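Side-chain contacts in conserved hypothetical protein (Sulfolobus solfataricus, PDB 2FNA), which is an archaeal AAA+ ATPase that binds ADP in its P-loop NTPase domain and probably hydrolyses ATP: residues 122-125 and 126-130; 259-262 and 263-267. All coordinates share one frame; numbering follows the deposited sequence.

Contact 1 (122-125 and 126-130)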
loop_
_atom_site.group_PDB
_atom_site.type_symbol
_atom_site.label_atom_id
_atom_site.label_comp_id
_atom_site.label_asym_id
_atom_site.label_seq_id
_atom_site.Cartn_x
_atom_site.Cartn_y
_atom_site.Cartn_z
ATOM N N LEU A 122 17.062 12.174 -16.182
ATOM C CA LEU A 122 15.845 12.713 -16.791
ATOM C C LEU A 122 15.160 13.720 -15.861
ATOM O O LEU A 122 15.233 13.608 -14.635
ATOM C CB LEU A 122 14.905 11.540 -17.095
ATOM C CG LEU A 122 13.431 11.762 -17.423
ATOM C CD1 LEU A 122 13.198 11.874 -18.922
ATOM C CD2 LEU A 122 12.616 10.607 -16.840
ATOM N N SER A 123 14.504 14.716 -16.456
ATOM C CA SER A 123 13.716 15.684 -15.699
ATOM C C SER A 123 12.288 15.161 -15.569
ATOM O O SER A 123 11.482 15.250 -16.518
ATOM C CB SER A 123 13.700 17.052 -16.382
ATOM O OG SER A 123 12.888 17.964 -15.658
ATOM N N PHE A 124 11.985 14.621 -14.396
ATOM C CA PHE A 124 10.645 14.123 -14.094
ATOM C C PHE A 124 9.628 15.262 -14.245
ATOM O O PHE A 124 8.551 15.032 -14.787
ATOM C CB PHE A 124 10.606 13.484 -12.700
ATOM C CG PHE A 124 9.379 12.615 -12.436
ATOM C CD1 PHE A 124 9.065 11.531 -13.265
ATOM C CD2 PHE A 124 8.551 12.864 -11.322
ATOM C CE1 PHE A 124 7.926 10.730 -13.009
ATOM C CE2 PHE A 124 7.416 12.075 -11.066
ATOM C CZ PHE A 124 7.109 10.994 -11.910
ATOM N N ALA A 125 9.997 16.489 -13.849
ATOM C CA ALA A 125 9.097 17.648 -13.955
ATOM C C ALA A 125 8.735 18.001 -15.413
ATOM O O ALA A 125 7.564 18.325 -15.708
ATOM C CB ALA A 125 9.692 18.833 -13.273
ATOM N N ASN A 126 9.708 17.917 -16.323
ATOM C CA ASN A 126 9.440 18.149 -17.766
ATOM C C ASN A 126 8.632 17.020 -18.381
ATOM O O ASN A 126 7.827 17.232 -19.294
ATOM C CB ASN A 126 10.737 18.287 -18.553
ATOM C CG ASN A 126 11.412 19.636 -18.360
ATOM O OD1 ASN A 126 10.835 20.579 -17.804
ATOM N ND2 ASN A 126 12.649 19.736 -18.836
ATOM N N LEU A 127 8.848 15.814 -17.871
ATOM C CA LEU A 127 8.102 14.651 -18.303
ATOM C C LEU A 127 6.609 14.813 -17.984
ATOM O O LEU A 127 5.754 14.618 -18.859
ATOM C CB LEU A 127 8.687 13.402 -17.646
ATOM C CG LEU A 127 8.084 12.040 -18.024
ATOM C CD1 LEU A 127 8.134 11.787 -19.557
ATOM C CD2 LEU A 127 8.780 10.899 -17.264
ATOM N N LEU A 128 6.313 15.188 -16.742
ATOM C CA LEU A 128 4.938 15.408 -16.271
ATOM C C LEU A 128 4.280 16.527 -17.057
ATOM O O LEU A 128 3.096 16.450 -17.425
ATOM C CB LEU A 128 4.928 15.784 -14.795
ATOM C CG LEU A 128 5.413 14.757 -13.763
ATOM C CD1 LEU A 128 5.387 15.401 -12.394
ATOM C CD2 LEU A 128 4.559 13.531 -13.782
ATOM N N GLU A 129 5.061 17.572 -17.293
ATOM C CA GLU A 129 4.614 18.729 -18.040
ATOM C C GLU A 129 4.223 18.363 -19.473
ATOM O O GLU A 129 3.332 18.990 -20.053
ATOM C CB GLU A 129 5.705 19.806 -18.027
ATOM C CG GLU A 129 5.196 21.176 -18.406
ATOM C CD GLU A 129 6.056 22.326 -17.895
ATOM O OE1 GLU A 129 6.986 22.112 -17.077
ATOM O OE2 GLU A 129 5.770 23.462 -18.318
ATOM N N SER A 130 4.864 17.336 -20.032
ATOM C CA SER A 130 4.555 16.878 -21.400
ATOM C C SER A 130 3.298 16.010 -21.464
ATOM O O SER A 130 2.607 15.987 -22.483
ATOM C CB SER A 130 5.731 16.103 -21.986
ATOM O OG SER A 130 5.834 14.832 -21.392
#
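Leu128 lays its CD2 methyl over one face of the Phe124 ring, 4.0 Å above the plane and displaced toward the rim. Leu127 reaches the same ring obliquely, its CD2 lying 4.1 Å from Phe124 CD1. With CG turned anti to the backbone N (chi1 -165°), the phenyl group hangs beside its own carbonyl carbon, within reach of both leucines of the next turn. The CD2 methyl of Leu127 also meets CD2 of Leu122 (3.9 Å), the two side chains crossing at about a right angle. Leucine suits these places because its length and terminal methyls let CD2 of Leu127 reach both Leu122 and Phe124, while CD2 of Leu128 covers the ring face.

Outward lies the helix start. Ser123 is the N-cap: its OG accepts from Asn126 N at 3.2 Å, and its carbonyl O takes the amide of Leu127 (3.0 Å). Serine fits because its short hydroxyl folds back onto an amide of the first turn, which has no earlier helical carbonyl to bind. With an alanine here the Asn126 amide would probably lose its capping acceptor and the first turn would be likely to fray. Further along, Glu129 OE1 is hydrogen-bonded to Tyr163 OH of helix 158-167.

The apolar side of helix 124-133 packs between two helices: Leu81 of helix 74-91 touches Phe124 and Leu127, while Ala160 and Ala164 of helix 158-167 meet Phe124 and Leu128 respectively.

Contact 2 (259-262 and 263-267)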
loop_
_atom_site.group_PDB
_atom_site.type_symbol
_atom_site.label_atom_id
_atom_site.label_comp_id
_atom_site.label_asym_id
_atom_site.label_seq_id
_atom_site.Cartn_x
_atom_site.Cartn_y
_atom_site.Cartn_z
ATOM N N LEU A 259 -16.331 -25.488 6.766
ATOM C CA LEU A 259 -16.007 -24.322 7.549
ATOM C C LEU A 259 -14.624 -24.400 8.166
ATOM O O LEU A 259 -13.883 -23.433 8.101
ATOM C CB LEU A 259 -17.056 -24.111 8.632
ATOM C CG LEU A 259 -16.747 -22.931 9.534
ATOM C CD1 LEU A 259 -16.921 -21.645 8.766
ATOM C CD2 LEU A 259 -17.652 -22.960 10.771
ATOM N N ASP A 260 -14.265 -25.530 8.766
ATOM C CA ASP A 260 -12.995 -25.628 9.484
ATOM C C ASP A 260 -11.834 -25.653 8.533
ATOM O O ASP A 260 -10.763 -25.117 8.833
ATOM C CB ASP A 260 -12.907 -26.903 10.323
ATOM C CG ASP A 260 -13.862 -26.916 11.497
ATOM O OD1 ASP A 260 -14.456 -25.859 11.827
ATOM O OD2 ASP A 260 -14.007 -28.008 12.095
ATOM N N PHE A 261 -12.019 -26.346 7.411
ATOM C CA PHE A 261 -11.020 -26.343 6.359
ATOM C C PHE A 261 -10.786 -24.931 5.826
ATOM O O PHE A 261 -9.640 -24.515 5.725
ATOM C CB PHE A 261 -11.410 -27.308 5.236
ATOM C CG PHE A 261 -10.454 -27.316 4.068
ATOM C CD1 PHE A 261 -9.364 -28.165 4.058
ATOM C CD2 PHE A 261 -10.672 -26.485 2.962
ATOM C CE1 PHE A 261 -8.497 -28.185 2.986
ATOM C CE2 PHE A 261 -9.814 -26.511 1.878
ATOM C CZ PHE A 261 -8.718 -27.361 1.897
ATOM N N ALA A 262 -11.847 -24.197 5.498
ATOM C CA ALA A 262 -11.711 -22.827 4.960
ATOM C C ALA A 262 -11.055 -21.846 5.934
ATOM O O ALA A 262 -10.261 -20.998 5.521
ATOM C CB ALA A 262 -13.044 -22.285 4.483
ATOM N N ILE A 263 -11.388 -21.951 7.212
ATOM C CA ILE A 263 -10.708 -21.158 8.243
ATOM C C ILE A 263 -9.244 -21.505 8.392
ATOM O O ILE A 263 -8.410 -20.590 8.437
ATOM C CB ILE A 263 -11.407 -21.292 9.607
ATOM C CG1 ILE A 263 -12.684 -20.450 9.577
ATOM C CG2 ILE A 263 -10.469 -20.823 10.762
ATOM C CD1 ILE A 263 -13.575 -20.618 10.744
ATOM N N ASN A 264 -8.933 -22.809 8.500
ATOM C CA ASN A 264 -7.568 -23.235 8.713
ATOM C C ASN A 264 -6.708 -22.888 7.507
ATOM O O ASN A 264 -5.576 -22.449 7.659
ATOM C CB ASN A 264 -7.501 -24.738 9.027
ATOM C CG ASN A 264 -7.991 -25.070 10.436
ATOM O OD1 ASN A 264 -7.789 -24.302 11.379
ATOM N ND2 ASN A 264 -8.634 -26.220 10.579
ATOM N N GLN A 265 -7.241 -23.086 6.310
ATOM C CA GLN A 265 -6.492 -22.721 5.111
ATOM C C GLN A 265 -6.196 -21.212 5.050
ATOM O O GLN A 265 -5.097 -20.787 4.627
ATOM C CB GLN A 265 -7.234 -23.173 3.853
ATOM C CG GLN A 265 -6.501 -22.813 2.578
ATOM C CD GLN A 265 -6.844 -23.732 1.423
ATOM O OE1 GLN A 265 -7.380 -24.822 1.617
ATOM N NE2 GLN A 265 -6.521 -23.298 0.208
ATOM N N THR A 266 -7.153 -20.403 5.487
ATOM C CA THR A 266 -6.972 -18.933 5.502
ATOM C C THR A 266 -5.913 -18.528 6.507
ATOM O O THR A 266 -4.999 -17.748 6.198
ATOM C CB THR A 266 -8.267 -18.195 5.855
ATOM O OG1 THR A 266 -9.283 -18.500 4.893
ATOM C CG2 THR A 266 -8.030 -16.692 5.849
ATOM N N LEU A 267 -6.051 -19.052 7.715
ATOM C CA LEU A 267 -5.021 -18.883 8.741
ATOM C C LEU A 267 -3.637 -19.297 8.289
ATOM O O LEU A 267 -2.682 -18.556 8.498
ATOM C CB LEU A 267 -5.411 -19.630 9.990
ATOM C CG LEU A 267 -6.679 -19.085 10.659
ATOM C CD1 LEU A 267 -6.942 -19.870 11.940
ATOM C CD2 LEU A 267 -6.577 -17.612 10.969
#
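Phe261 and Gln265, one helical turn apart, run side by side and point the same way, the phenyl ring and the terminal amide turned 77° from each other. OE1 approaches the CE2-CZ side of the ring obliquely, but more closely than is plausible, so the exact pose of that amide is doubtful. Both side chains set CG anti to the backbone N, which gives them their shared direction. Their neighbours on helix 243-256 are Asn256, which touches Phe261, and Ile252, which touches Gln265.

Elsewhere round the helix, Leu259 and Ile263 form an apolar pair, also side by side, with their CD1 methyls 4.0 Å apart. Leucine and isoleucine suit this position because each carries a methyl far enough out to meet its neighbour one turn away. Ala262 is small enough to sit buried against Phe249.

The backbone follows the regular i to i+4 pattern, as in Gln265 N to Phe261 O (2.9 Å). Ala262 O accepts twice: from Thr266 N at 3.2 Å, which comes from above the carbonyl plane, and from Thr266 OG1 at 2.8 Å, tilted 20° from it. The threonine hydroxyl thus donates a hydrogen bond to the backbone carbonyl one turn earlier. This chemistry satisfies the polar end of a buried side chain locally and leaves Thr266 able to pack against Phe249 and Ile239.

How the contacts relate
Contact 1 comes first along the chain, on helix 124-133, and contact 2 much later, on helix 259-282. Their centres lie 49 Å apart, on opposite sides of the chain's centre, and even their nearest atoms are about 36 Å from each other, so neither touches the other. Helix 124-133 directly precedes strand 139-144 of the five-stranded parallel sheet that forms the core of the P-loop ATPase domain. Helix 259-282 instead packs with helices 232-239 and 243-256, in a helical part beyond the sheet, where the side chain of Thr266 is about 11 Å from bound ADP. The two contacts therefore belong to separate regions of the fold.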